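PDB 6RW0: protein angel homolog 2 from Homo sapiens, which acts as a 2',3'-cyclic phosphatase of the CCR4 family of deadenylases and probably binds the 3'-untranslated regions of mRNA. Local coordinates for residues A[57-62]-A[101-106]; A[106-111]-A[126-131]; A[161-166]-A[283-288]; A[213-218]-A[292-297]. All blocks are in the same frame, centred on the assembly; numbering follows the deposited sequence. Where two conformers were deposited one is given.

Contact 1: A[57-62]-A[101-106]; sequences YNILSQ and LCLQEV. With MG (magnesium ion), chain B.
The magnesium site of this DNase I-like fold lies where strand 49-58 ends beside its parallel neighbour 100-107, which turns a corner at E105, and N58 from one meets E105 from the other beside the metal. E105 OE2 binds the magnesium ion at 2.3 Å and also accepts N58 ND2 at 3.2 Å. This amide comes from above the carboxylate plane, the two flat groups being turned 62° apart. The other oxygen, E105 OE1, takes S61 N on its anti side at 3.0 Å, so both oxygens are held and the carboxylate cannot easily turn. With CG anti to its backbone N (chi1 175°), N58 reaches E105 and still leaves OD1 to close an Asx turn on L60 N, 3.2 Å away. N58 OD1 also accepts a hydrogen bond from a metal-bound water at 2.9 Å, so an amide suits this place as donor and acceptor at once. With an alanine here, E105 OE2 and that water would probably each lose a partner, and the turn at L60 its clasp. Behind the site the backbones pair: Y57 N to C102 O at 2.9 Å, Q104 N to Y57 O at 3.0 Å and I59 N to Q104 O. D236 also accepts from N58 ND2 and N193 takes Q104 NE2, while I59 and V106 lean on helix 108-121 and strand 137-144 continues the sheet beyond strand 100-107.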
loop_
_atom_site.group_PDB
_atom_site.type_symbol
_atom_site.label_atom_id
_atom_site.label_comp_id
_atom_site.label_asym_id
_atom_site.label_seq_id
_atom_site.Cartn_x
_atom_site.Cartn_y
_atom_site.Cartn_z
ATOM N N TYR A 57 2.200 -4.954 -4.737
ATOM C CA TYR A 57 1.735 -4.908 -6.133
ATOM C C TYR A 57 0.215 -4.742 -6.195
ATOM O O TYR A 57 -0.468 -5.628 -5.735
ATOM C CB TYR A 57 2.153 -6.211 -6.820
ATOM C CG TYR A 57 2.138 -6.234 -8.327
ATOM C CD1 TYR A 57 1.894 -5.098 -9.070
ATOM C CD2 TYR A 57 2.431 -7.399 -8.993
ATOM C CE1 TYR A 57 1.913 -5.133 -10.452
ATOM C CE2 TYR A 57 2.459 -7.451 -10.371
ATOM C CZ TYR A 57 2.188 -6.317 -11.101
ATOM O OH TYR A 57 2.210 -6.352 -12.459
ATOM N N ASN A 58 -0.269 -3.660 -6.794
ATOM C CA ASN A 58 -1.700 -3.495 -7.112
ATOM C C ASN A 58 -1.832 -4.167 -8.488
ATOM O O ASN A 58 -1.289 -3.637 -9.423
ATOM C CB ASN A 58 -2.083 -2.020 -7.091
ATOM C CG ASN A 58 -3.509 -1.796 -7.530
ATOM O OD1 ASN A 58 -4.034 -2.550 -8.311
ATOM N ND2 ASN A 58 -4.122 -0.744 -7.037
ATOM N N ILE A 59 -2.503 -5.312 -8.577
ATOM C CA ILE A 59 -2.500 -6.161 -9.801
ATOM C C ILE A 59 -3.619 -5.798 -10.773
ATOM O O ILE A 59 -3.624 -6.368 -11.835
ATOM C CB ILE A 59 -2.514 -7.654 -9.413
ATOM C CG1 ILE A 59 -3.844 -8.110 -8.804
ATOM C CG2 ILE A 59 -1.340 -7.967 -8.502
ATOM C CD1 ILE A 59 -3.959 -9.603 -8.660
ATOM N N LEU A 60 -4.508 -4.883 -10.409
ATOM C CA LEU A 60 -5.622 -4.416 -11.236
ATOM C C LEU A 60 -6.716 -5.481 -11.323
ATOM O O LEU A 60 -6.559 -6.505 -11.993
ATOM C CB LEU A 60 -5.176 -3.910 -12.614
ATOM C CG LEU A 60 -6.286 -3.441 -13.563
ATOM C CD1 LEU A 60 -7.172 -2.351 -12.995
ATOM C CD2 LEU A 60 -5.631 -2.981 -14.871
ATOM N N SER A 61 -7.824 -5.238 -10.637
ATOM C CA SER A 61 -8.962 -6.148 -10.674
ATOM C C SER A 61 -9.636 -6.091 -12.036
ATOM O O SER A 61 -9.855 -5.008 -12.581
ATOM C CB SER A 61 -9.937 -5.715 -9.578
ATOM O OG SER A 61 -11.290 -6.013 -9.887
ATOM N N GLN A 62 -9.969 -7.259 -12.595
ATOM C CA GLN A 62 -10.603 -7.279 -13.913
ATOM C C GLN A 62 -11.933 -6.533 -13.914
ATOM O O GLN A 62 -12.243 -5.807 -14.875
ATOM C CB GLN A 62 -10.810 -8.715 -14.396
ATOM C CG GLN A 62 -11.195 -8.794 -15.866
ATOM C CD GLN A 62 -10.058 -8.363 -16.780
ATOM O OE1 GLN A 62 -8.894 -8.456 -16.416
ATOM N NE2 GLN A 62 -10.397 -7.919 -17.986
ATOM N N LEU A 101 4.418 -11.113 -0.002
ATOM C CA LEU A 101 3.668 -10.410 -1.032
ATOM C C LEU A 101 2.537 -9.628 -0.389
ATOM O O LEU A 101 1.745 -10.182 0.383
ATOM C CB LEU A 101 3.017 -11.356 -2.037
ATOM C CG LEU A 101 3.905 -12.425 -2.631
ATOM C CD1 LEU A 101 2.997 -13.320 -3.485
ATOM C CD2 LEU A 101 5.029 -11.840 -3.429
ATOM N N CYS A 102 2.457 -8.347 -0.710
ATOM C CA CYS A 102 1.354 -7.487 -0.306
ATOM C C CYS A 102 0.671 -7.079 -1.598
ATOM O O CYS A 102 1.219 -6.280 -2.362
ATOM C CB CYS A 102 1.854 -6.272 0.458
ATOM S SG CYS A 102 2.363 -6.733 2.147
ATOM N N LEU A 103 -0.502 -7.646 -1.855
ATOM C CA LEU A 103 -1.213 -7.418 -3.100
ATOM C C LEU A 103 -2.465 -6.593 -2.852
ATOM O O LEU A 103 -3.127 -6.728 -1.818
ATOM C CB LEU A 103 -1.590 -8.755 -3.747
ATOM C CG LEU A 103 -0.456 -9.775 -3.940
ATOM C CD1 LEU A 103 -0.987 -11.081 -4.509
ATOM C CD2 LEU A 103 0.631 -9.191 -4.823
ATOM N N GLN A 104 -2.792 -5.741 -3.818
ATOM C CA GLN A 104 -4.044 -5.008 -3.822
ATOM C C GLN A 104 -4.810 -5.301 -5.107
ATOM O O GLN A 104 -4.248 -5.769 -6.098
ATOM C CB GLN A 104 -3.825 -3.495 -3.638
ATOM C CG GLN A 104 -2.894 -3.133 -2.463
ATOM C CD GLN A 104 -1.433 -3.173 -2.837
ATOM O OE1 GLN A 104 -1.054 -2.861 -3.969
ATOM N NE2 GLN A 104 -0.596 -3.565 -1.892
ATOM N N GLU A 105 -6.110 -5.000 -5.070
ATOM C CA GLU A 105 -7.032 -5.249 -6.185
ATOM C C GLU A 105 -7.086 -6.728 -6.556
ATOM O O GLU A 105 -7.174 -7.095 -7.729
ATOM C CB GLU A 105 -6.767 -4.338 -7.379
ATOM C CG GLU A 105 -7.124 -2.916 -7.025
ATOM C CD GLU A 105 -7.379 -2.024 -8.212
ATOM O OE1 GLU A 105 -7.818 -2.522 -9.282
ATOM O OE2 GLU A 105 -7.144 -0.802 -8.061
ATOM N N VAL A 106 -7.049 -7.573 -5.529
ATOM C CA VAL A 106 -7.178 -9.019 -5.664
ATOM C C VAL A 106 -8.667 -9.337 -5.687
ATOM O O VAL A 106 -9.357 -9.193 -4.673
ATOM C CB VAL A 106 -6.462 -9.731 -4.510
ATOM C CG1 VAL A 106 -6.733 -11.239 -4.526
ATOM C CG2 VAL A 106 -4.973 -9.383 -4.541
HETATM MG MG MG B . -6.874 0.781 -9.688
HETATM O O HOH W 1 -5.258 -0.870 -10.359
HETATM O O HOH W 2 -8.658 -0.195 -10.520
HETATM O O HOH W 3 -6.395 1.994 -11.549
HETATM O O HOH W 4 -8.311 2.852 -9.242
HETATM O O HOH W 5 -5.294 2.289 -9.096
#

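Contact 2: A[106-111]-A[126-131]; sequences VQEDHY and CEYKMR
Y128 and Y111 carry this contact in an offset stack, with E108 at the end of the phenol of Y128. The ring centroids are 4.5 Å apart and the planes 24° from parallel. The side chains run past one another in opposite directions, so that Y111 CE2 comes to 3.5 Å from Y128 CB, near the root of its neighbour. In both tyrosines CG is anti to the backbone N (chi1 179° in Y111), which sends one ring out from the helix and the other out from the strand into the same layer. The far face of the Y128 ring lies under its own chain at M130 N. Tyrosine suits this position because its flat body packs while its end is polar: Y128 OH donates to V106 O at 2.8 Å. Close by, V106 CG1 lies 3.7 Å from Y128 CE1. E108, in the first turn of the helix, crosses Y128 at about a right angle and lays CB 3.5 Å from Y128 OH; its OE1 lies 3.5 Å from M130 SD. At the other end Y111 OH sits 3.2 Å from C126 CB, a close approach to the compact cysteine side chain. Strand 100-107, helix 108-121 and strand 124-130 form a beta-alpha-beta crossover, with antiparallel strand 137-144 set between the two parallel strands, and the tyrosine stack holds the start of the helix against the edge strand.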
loop_
_atom_site.group_PDB
_atom_site.type_symbol
_atom_site.label_atom_id
_atom_site.label_comp_id
_atom_site.label_asym_id
_atom_site.label_seq_id
_atom_site.Cartn_x
_atom_site.Cartn_y
_atom_site.Cartn_z
ATOM N N VAL A 106 -7.049 -7.573 -5.529
ATOM C CA VAL A 106 -7.178 -9.019 -5.664
ATOM C C VAL A 106 -8.667 -9.337 -5.687
ATOM O O VAL A 106 -9.357 -9.193 -4.673
ATOM C CB VAL A 106 -6.462 -9.731 -4.510
ATOM C CG1 VAL A 106 -6.733 -11.239 -4.526
ATOM C CG2 VAL A 106 -4.973 -9.383 -4.541
ATOM N N GLN A 107 -9.164 -9.758 -6.850
ATOM C CA GLN A 107 -10.590 -9.991 -7.047
ATOM C C GLN A 107 -10.988 -11.348 -6.477
ATOM O O GLN A 107 -10.306 -12.349 -6.706
ATOM C CB GLN A 107 -10.895 -9.911 -8.542
ATOM C CG GLN A 107 -12.345 -9.974 -8.876
ATOM C CD GLN A 107 -12.613 -9.572 -10.301
ATOM O OE1 GLN A 107 -12.230 -8.484 -10.725
ATOM N NE2 GLN A 107 -13.251 -10.455 -11.054
ATOM N N GLU A 108 -12.092 -11.376 -5.723
ATOM C CA GLU A 108 -12.414 -12.552 -4.917
ATOM C C GLU A 108 -12.576 -13.808 -5.771
ATOM O O GLU A 108 -12.032 -14.868 -5.432
ATOM C CB GLU A 108 -13.672 -12.308 -4.077
ATOM C CG GLU A 108 -14.015 -13.501 -3.162
ATOM C CD GLU A 108 -15.388 -13.410 -2.499
ATOM O OE1 GLU A 108 -16.337 -12.889 -3.124
ATOM O OE2 GLU A 108 -15.506 -13.857 -1.336
ATOM N N ASP A 109 -13.351 -13.735 -6.860
ATOM C CA ASP A 109 -13.604 -14.951 -7.632
ATOM C C ASP A 109 -12.313 -15.482 -8.244
ATOM O O ASP A 109 -12.000 -16.675 -8.135
ATOM C CB ASP A 109 -14.750 -14.792 -8.648
ATOM C CG ASP A 109 -14.562 -13.665 -9.657
ATOM O OD1 ASP A 109 -13.571 -12.917 -9.621
ATOM O OD2 ASP A 109 -15.457 -13.553 -10.529
ATOM N N HIS A 110 -11.517 -14.596 -8.830
ATOM C CA HIS A 110 -10.232 -14.996 -9.383
ATOM C C HIS A 110 -9.279 -15.475 -8.306
ATOM O O HIS A 110 -8.450 -16.358 -8.546
ATOM C CB HIS A 110 -9.626 -13.817 -10.117
ATOM C CG HIS A 110 -10.413 -13.412 -11.310
ATOM N ND1 HIS A 110 -10.292 -12.173 -11.898
ATOM C CD2 HIS A 110 -11.321 -14.095 -12.039
ATOM C CE1 HIS A 110 -11.097 -12.113 -12.942
ATOM N NE2 HIS A 110 -11.727 -13.268 -13.058
ATOM N N TYR A 111 -9.347 -14.879 -7.122
ATOM C CA TYR A 111 -8.467 -15.308 -6.044
ATOM C C TYR A 111 -8.729 -16.764 -5.682
ATOM O O TYR A 111 -7.796 -17.569 -5.569
ATOM C CB TYR A 111 -8.696 -14.399 -4.843
ATOM C CG TYR A 111 -7.882 -14.720 -3.618
ATOM C CD1 TYR A 111 -6.504 -14.513 -3.590
ATOM C CD2 TYR A 111 -8.497 -15.185 -2.475
ATOM C CE1 TYR A 111 -5.765 -14.778 -2.441
ATOM C CE2 TYR A 111 -7.771 -15.462 -1.334
ATOM C CZ TYR A 111 -6.403 -15.252 -1.325
ATOM O OH TYR A 111 -5.685 -15.521 -0.175
ATOM N N CYS A 126 -1.407 -17.733 2.142
ATOM C CA CYS A 126 -2.112 -16.532 1.708
ATOM C C CYS A 126 -3.248 -16.177 2.658
ATOM O O CYS A 126 -4.036 -17.043 3.047
ATOM C CB CYS A 126 -2.723 -16.755 0.322
ATOM S SG CYS A 126 -1.513 -17.147 -0.956
ATOM N N GLU A 127 -3.351 -14.886 2.991
ATOM C CA GLU A 127 -4.460 -14.358 3.783
ATOM C C GLU A 127 -5.100 -13.187 3.053
ATOM O O GLU A 127 -4.399 -12.284 2.582
ATOM C CB GLU A 127 -3.985 -13.906 5.170
ATOM C CG GLU A 127 -3.537 -15.041 6.086
ATOM C CD GLU A 127 -4.679 -15.919 6.590
ATOM O OE1 GLU A 127 -5.869 -15.531 6.465
ATOM O OE2 GLU A 127 -4.374 -17.008 7.124
ATOM N N TYR A 128 -6.429 -13.179 2.989
ATOM C CA TYR A 128 -7.173 -12.215 2.195
ATOM C C TYR A 128 -8.124 -11.411 3.060
ATOM O O TYR A 128 -8.679 -11.909 4.041
ATOM C CB TYR A 128 -8.016 -12.973 1.170
ATOM C CG TYR A 128 -8.817 -12.208 0.140
ATOM C CD1 TYR A 128 -8.227 -11.267 -0.693
ATOM C CD2 TYR A 128 -10.154 -12.509 -0.068
ATOM C CE1 TYR A 128 -8.963 -10.624 -1.668
ATOM C CE2 TYR A 128 -10.897 -11.875 -1.042
ATOM C CZ TYR A 128 -10.301 -10.932 -1.840
ATOM O OH TYR A 128 -11.056 -10.329 -2.817
ATOM N N LYS A 129 -8.340 -10.169 2.653
ATOM C CA LYS A 129 -9.408 -9.350 3.210
ATOM C C LYS A 129 -10.066 -8.586 2.071
ATOM O O LYS A 129 -9.462 -7.675 1.494
ATOM C CB LYS A 129 -8.888 -8.396 4.280
ATOM C CG LYS A 129 -9.956 -7.484 4.867
ATOM C CD LYS A 129 -11.100 -8.282 5.506
ATOM C CE LYS A 129 -12.139 -7.367 6.093
ATOM N NZ LYS A 129 -13.321 -8.114 6.587
ATOM N N MET A 130 -11.307 -8.934 1.772
ATOM C CA MET A 130 -12.064 -8.300 0.704
ATOM C C MET A 130 -12.679 -6.998 1.197
ATOM O O MET A 130 -13.066 -6.877 2.362
ATOM C CB MET A 130 -13.202 -9.233 0.283
ATOM C CG MET A 130 -13.891 -8.859 -1.007
ATOM S SD MET A 130 -15.131 -10.119 -1.408
ATOM C CE MET A 130 -16.189 -10.093 0.030
ATOM N N ARG A 131 -12.768 -6.013 0.296
ATOM C CA ARG A 131 -13.547 -4.815 0.571
ATOM C C ARG A 131 -14.979 -5.206 0.907
ATOM O O ARG A 131 -15.474 -6.256 0.484
ATOM C CB ARG A 131 -13.523 -3.855 -0.625
ATOM C CG ARG A 131 -12.183 -3.128 -0.774
ATOM C CD ARG A 131 -12.365 -1.837 -1.553
ATOM N NE ARG A 131 -12.591 -2.071 -2.970
ATOM C CZ ARG A 131 -13.012 -1.149 -3.827
ATOM N NH1 ARG A 131 -13.158 -1.469 -5.106
ATOM N NH2 ARG A 131 -13.295 0.083 -3.411
#

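Contact 3: A[161-166]-A[283-288]; sequences PDISLL and PPNLGI
Two connecting loops meet here: I163, in the link between antiparallel strands 148-157 and 171-179, packs its side chain against the short 3-10 turn 284-286 and the proline before it. Its branched side chain makes three contacts there. CG2, anti to the backbone N, touches P283 CG at 3.7 Å; CG1 lies 3.5 Å from N285 ND2; and CD1, at the end of the extended branch, reaches L286 CA at 3.7 Å. L166 crosses L286 at about a right angle, their CD1 atoms 3.7 Å apart. At D162 and N285 the contact turns polar. N285 ND2 makes a weak hydrogen bond to D162 O at 3.4 Å, and one water donates to D162 OD2 at 2.7 Å while accepting from N285 ND2 at 3.0 Å. D162 also forms a salt bridge with R160. Proline, with its fixed phi, suits the entry to a tight turn. L166 and L286 both rest on T208, so a beta-hairpin connection and a long inter-strand loop pack together on helix 203-220, at the periphery of this DNase I-like domain.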
loop_
_atom_site.group_PDB
_atom_site.type_symbol
_atom_site.label_atom_id
_atom_site.label_comp_id
_atom_site.label_asym_id
_atom_site.label_seq_id
_atom_site.Cartn_x
_atom_site.Cartn_y
_atom_site.Cartn_z
ATOM N N PRO A 161 -20.737 1.519 10.019
ATOM C CA PRO A 161 -22.101 1.925 9.771
ATOM C C PRO A 161 -22.571 2.964 10.794
ATOM O O PRO A 161 -23.489 3.621 10.499
ATOM C CB PRO A 161 -22.907 0.630 9.853
ATOM C CG PRO A 161 -22.076 -0.296 10.666
ATOM C CD PRO A 161 -20.634 0.157 10.509
ATOM N N ASP A 162 -21.938 3.039 11.958
ATOM C CA ASP A 162 -22.324 3.959 13.019
ATOM C C ASP A 162 -21.648 5.324 12.920
ATOM O O ASP A 162 -21.891 6.179 13.779
ATOM C CB ASP A 162 -22.024 3.320 14.391
ATOM C CG ASP A 162 -20.556 2.889 14.554
ATOM O OD1 ASP A 162 -19.926 2.436 13.573
ATOM O OD2 ASP A 162 -20.030 2.992 15.683
ATOM N N ILE A 163 -20.823 5.556 11.901
ATOM C CA ILE A 163 -20.058 6.794 11.741
ATOM C C ILE A 163 -20.243 7.260 10.304
ATOM O O ILE A 163 -19.690 6.657 9.377
ATOM C CB ILE A 163 -18.573 6.586 12.068
ATOM C CG1 ILE A 163 -18.454 6.120 13.524
ATOM C CG2 ILE A 163 -17.780 7.852 11.817
ATOM C CD1 ILE A 163 -17.084 5.662 13.903
ATOM N N SER A 164 -21.019 8.330 10.110
ATOM C CA SER A 164 -21.370 8.737 8.753
ATOM C C SER A 164 -20.145 9.037 7.902
ATOM O O SER A 164 -20.155 8.790 6.692
ATOM C CB SER A 164 -22.314 9.935 8.795
ATOM O OG SER A 164 -23.581 9.534 9.289
ATOM N N LEU A 165 -19.077 9.553 8.506
ATOM C CA LEU A 165 -17.870 9.853 7.750
ATOM C C LEU A 165 -17.346 8.628 7.022
ATOM O O LEU A 165 -16.860 8.726 5.886
ATOM C CB LEU A 165 -16.800 10.351 8.725
ATOM C CG LEU A 165 -15.384 10.515 8.196
ATOM C CD1 LEU A 165 -15.335 11.603 7.136
ATOM C CD2 LEU A 165 -14.394 10.857 9.303
ATOM N N LEU A 166 -17.390 7.479 7.680
ATOM C CA LEU A 166 -16.693 6.279 7.227
ATOM C C LEU A 166 -17.641 5.375 6.444
ATOM O O LEU A 166 -17.904 4.231 6.804
ATOM C CB LEU A 166 -16.074 5.564 8.419
ATOM C CG LEU A 166 -14.852 6.294 8.978
ATOM C CD1 LEU A 166 -14.459 5.712 10.332
ATOM C CD2 LEU A 166 -13.654 6.256 8.030
ATOM N N PRO A 283 -14.905 11.618 14.507
ATOM C CA PRO A 283 -15.565 11.753 15.785
ATOM C C PRO A 283 -15.047 10.849 16.915
ATOM O O PRO A 283 -14.432 9.887 16.659
ATOM C CB PRO A 283 -17.028 11.446 15.455
ATOM C CG PRO A 283 -16.948 10.490 14.319
ATOM C CD PRO A 283 -15.782 11.001 13.508
ATOM N N PRO A 284 -15.377 11.154 18.183
ATOM C CA PRO A 284 -14.941 10.345 19.312
ATOM C C PRO A 284 -15.430 8.892 19.315
ATOM O O PRO A 284 -14.757 8.086 19.855
ATOM C CB PRO A 284 -15.505 11.024 20.566
ATOM C CG PRO A 284 -16.194 12.267 20.110
ATOM C CD PRO A 284 -16.091 12.359 18.609
ATOM N N ASN A 285 -16.535 8.564 18.640
ATOM C CA ASN A 285 -17.057 7.177 18.613
ATOM C C ASN A 285 -16.188 6.247 17.745
ATOM O O ASN A 285 -16.464 5.091 17.761
ATOM C CB ASN A 285 -18.565 7.092 18.361
ATOM C CG ASN A 285 -19.018 7.549 17.003
ATOM O OD1 ASN A 285 -18.469 8.485 16.467
ATOM N ND2 ASN A 285 -20.053 6.918 16.491
ATOM N N LEU A 286 -15.231 6.744 16.961
ATOM C CA LEU A 286 -14.244 5.888 16.275
ATOM C C LEU A 286 -13.366 5.184 17.320
ATOM O O LEU A 286 -12.958 4.084 17.073
ATOM C CB LEU A 286 -13.397 6.713 15.308
ATOM C CG LEU A 286 -12.458 5.873 14.451
ATOM C CD1 LEU A 286 -13.221 4.776 13.745
ATOM C CD2 LEU A 286 -11.704 6.716 13.448
ATOM N N GLY A 287 -13.047 5.837 18.430
ATOM C CA GLY A 287 -12.200 5.231 19.471
ATOM C C GLY A 287 -10.725 5.223 19.117
ATOM O O GLY A 287 -10.065 4.294 19.464
ATOM N N ILE A 288 -10.304 6.209 18.348
ATOM C CA ILE A 288 -8.882 6.362 17.971
ATOM C C ILE A 288 -8.448 7.775 18.373
ATOM O O ILE A 288 -9.102 8.722 18.005
ATOM C CB ILE A 288 -8.654 6.040 16.484
ATOM C CG1 ILE A 288 -8.952 4.564 16.216
ATOM C CG2 ILE A 288 -7.242 6.411 16.069
ATOM C CD1 ILE A 288 -8.877 4.177 14.757
HETATM O O HOH W 6 -20.840 4.409 17.833
#

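Contact 4: A[213-218]-A[292-297]; sequences LLAEIS and CVYEVQ
Y294 lays its ring flat over A215 and points its hydroxyl at E216, the next residue of the helix. A215 CB stands 3.9 Å from the ring centroid and only 12° off the ring normal, a CH-pi contact that a methyl group is small enough to make. E216 OE1 instead lies at the ring's edge, in its plane, and accepts Y294 OH at 2.6 Å, nearly along its C-O axis; the carboxylate is turned 77° from the ring. A bend at chi2 (75°) folds the glutamate back toward the tyrosine. With an alanine in place of E216, the phenol would probably be left without this acceptor and the ring held less firmly over A215. Helix 203-220 packs by L213 and I217 on strands 171-179 and 231-236 of one sheet of the alpha/beta sandwich, while the 292-297 loop runs along a different side of the helix, the one carrying A215. C292 O meets A215 CA at 3.2 Å, and L214 CB touches C292 CB. One water donates to A215 O at 2.8 Å and accepts from Y294 N, tying helix to loop.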
loop_
_atom_site.group_PDB
_atom_site.type_symbol
_atom_site.label_atom_id
_atom_site.label_comp_id
_atom_site.label_asym_id
_atom_site.label_seq_id
_atom_site.Cartn_x
_atom_site.Cartn_y
_atom_site.Cartn_z
ATOM N N LEU A 213 -5.694 2.086 10.136
ATOM C CA LEU A 213 -4.619 1.123 9.896
ATOM C C LEU A 213 -3.492 1.302 10.907
ATOM O O LEU A 213 -2.987 0.327 11.481
ATOM C CB LEU A 213 -4.071 1.276 8.480
ATOM C CG LEU A 213 -3.048 0.212 8.076
ATOM C CD1 LEU A 213 -3.710 -1.151 7.968
ATOM C CD2 LEU A 213 -2.384 0.605 6.775
ATOM N N LEU A 214 -3.078 2.550 11.140
ATOM C CA LEU A 214 -2.002 2.806 12.094
ATOM C C LEU A 214 -2.375 2.345 13.499
ATOM O O LEU A 214 -1.524 1.822 14.233
ATOM C CB LEU A 214 -1.621 4.286 12.092
ATOM C CG LEU A 214 -0.983 4.806 10.808
ATOM C CD1 LEU A 214 -0.770 6.310 10.917
ATOM C CD2 LEU A 214 0.333 4.110 10.469
ATOM N N ALA A 215 -3.636 2.528 13.904
ATOM C CA ALA A 215 -4.058 2.048 15.218
ATOM C C ALA A 215 -3.977 0.529 15.303
ATOM O O ALA A 215 -3.553 -0.017 16.320
ATOM C CB ALA A 215 -5.475 2.526 15.526
ATOM N N GLU A 216 -4.379 -0.179 14.244
ATOM C CA GLU A 216 -4.258 -1.632 14.276
ATOM C C GLU A 216 -2.793 -2.042 14.392
ATOM O O GLU A 216 -2.447 -2.932 15.178
ATOM C CB GLU A 216 -4.904 -2.255 13.041
ATOM C CG GLU A 216 -4.975 -3.765 13.116
ATOM C CD GLU A 216 -6.044 -4.264 14.054
ATOM O OE1 GLU A 216 -6.974 -3.498 14.400
ATOM O OE2 GLU A 216 -5.965 -5.440 14.447
ATOM N N ILE A 217 -1.914 -1.389 13.629
ATOM C CA ILE A 217 -0.486 -1.689 13.715
ATOM C C ILE A 217 0.037 -1.431 15.118
ATOM O O ILE A 217 0.822 -2.223 15.663
ATOM C CB ILE A 217 0.303 -0.883 12.668
ATOM C CG1 ILE A 217 -0.118 -1.301 11.264
ATOM C CG2 ILE A 217 1.796 -1.076 12.892
ATOM C CD1 ILE A 217 0.441 -0.396 10.169
ATOM N N SER A 218 -0.378 -0.323 15.725
ATOM C CA SER A 218 0.104 -0.019 17.066
ATOM C C SER A 218 -0.278 -1.102 18.061
ATOM O O SER A 218 0.480 -1.379 19.000
ATOM C CB SER A 218 -0.454 1.317 17.529
ATOM O OG SER A 218 -0.152 1.509 18.892
ATOM N N CYS A 292 -3.226 8.328 16.858
ATOM C CA CYS A 292 -3.521 7.166 16.015
ATOM C C CYS A 292 -3.358 5.849 16.771
ATOM O O CYS A 292 -2.871 4.853 16.225
ATOM C CB CYS A 292 -2.719 7.174 14.710
ATOM S SG CYS A 292 -3.131 8.574 13.653
ATOM N N VAL A 293 -3.764 5.841 18.038
ATOM C CA VAL A 293 -3.834 4.607 18.812
ATOM C C VAL A 293 -5.264 4.389 19.282
ATOM O O VAL A 293 -6.026 5.334 19.488
ATOM C CB VAL A 293 -2.860 4.575 20.006
ATOM C CG1 VAL A 293 -1.442 4.755 19.512
ATOM C CG2 VAL A 293 -3.215 5.621 21.033
ATOM N N TYR A 294 -5.636 3.127 19.449
ATOM C CA TYR A 294 -6.937 2.849 20.029
ATOM C C TYR A 294 -7.007 3.419 21.443
ATOM O O TYR A 294 -6.025 3.403 22.189
ATOM C CB TYR A 294 -7.156 1.343 20.099
ATOM C CG TYR A 294 -7.356 0.654 18.772
ATOM C CD1 TYR A 294 -8.291 1.112 17.864
ATOM C CD2 TYR A 294 -6.623 -0.479 18.438
ATOM C CE1 TYR A 294 -8.489 0.475 16.660
ATOM C CE2 TYR A 294 -6.825 -1.128 17.231
ATOM C CZ TYR A 294 -7.757 -0.640 16.351
ATOM O OH TYR A 294 -7.991 -1.242 15.132
ATOM N N GLU A 295 -8.194 3.893 21.822
ATOM C CA GLU A 295 -8.439 4.426 23.153
ATOM C C GLU A 295 -9.790 3.936 23.661
ATOM O O GLU A 295 -10.702 3.624 22.887
ATOM C CB GLU A 295 -8.344 5.962 23.169
ATOM C CG GLU A 295 -9.404 6.644 22.331
ATOM C CD GLU A 295 -9.241 8.150 22.242
ATOM O OE1 GLU A 295 -8.323 8.705 22.885
ATOM O OE2 GLU A 295 -10.043 8.777 21.520
ATOM N N VAL A 296 -9.888 3.834 24.978
ATOM C CA VAL A 296 -11.154 3.509 25.613
ATOM C C VAL A 296 -12.067 4.713 25.463
ATOM O O VAL A 296 -11.726 5.817 25.905
ATOM C CB VAL A 296 -10.936 3.177 27.091
ATOM C CG1 VAL A 296 -12.275 2.954 27.765
ATOM C CG2 VAL A 296 -10.021 1.971 27.248
ATOM N N GLN A 297 -13.229 4.511 24.843
ATOM C CA GLN A 297 -14.195 5.590 24.704
ATOM C C GLN A 297 -14.931 5.835 26.018
ATOM O O GLN A 297 -15.199 4.915 26.796
ATOM C CB GLN A 297 -15.239 5.251 23.640
ATOM C CG GLN A 297 -14.706 5.100 22.251
ATOM C CD GLN A 297 -15.798 4.744 21.263
ATOM O OE1 GLN A 297 -16.891 5.314 21.290
ATOM N NE2 GLN A 297 -15.508 3.789 20.388
HETATM O O HOH W 7 -0.438 4.281 15.359
HETATM O O HOH W 8 -3.687 1.215 18.778
#

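How the contacts relate
From the N terminus, contact 1 closes first, bringing strand 49-58 beside strand 100-107 after an excursion through helices 62-67 and 82-96. Contact 2 follows in series, closing the shorter loop through helix 108-121; the two share V106, touch where S61 meets Q107, and both draw on the sheet that holds strands 49-58, 100-107 and 124-130. Contacts 3 and 4 come later and cross: their segments alternate as 161-166, 213-218, 283-288 and 292-297. They meet where G287 and E295 share a backbone hydrogen bond, so the long connection between strands 253-255 and 329-331 is held to a hairpin loop and to helix 203-220. Contact 4 lies across the chain's centre from contact 1, about 26 Å between centres.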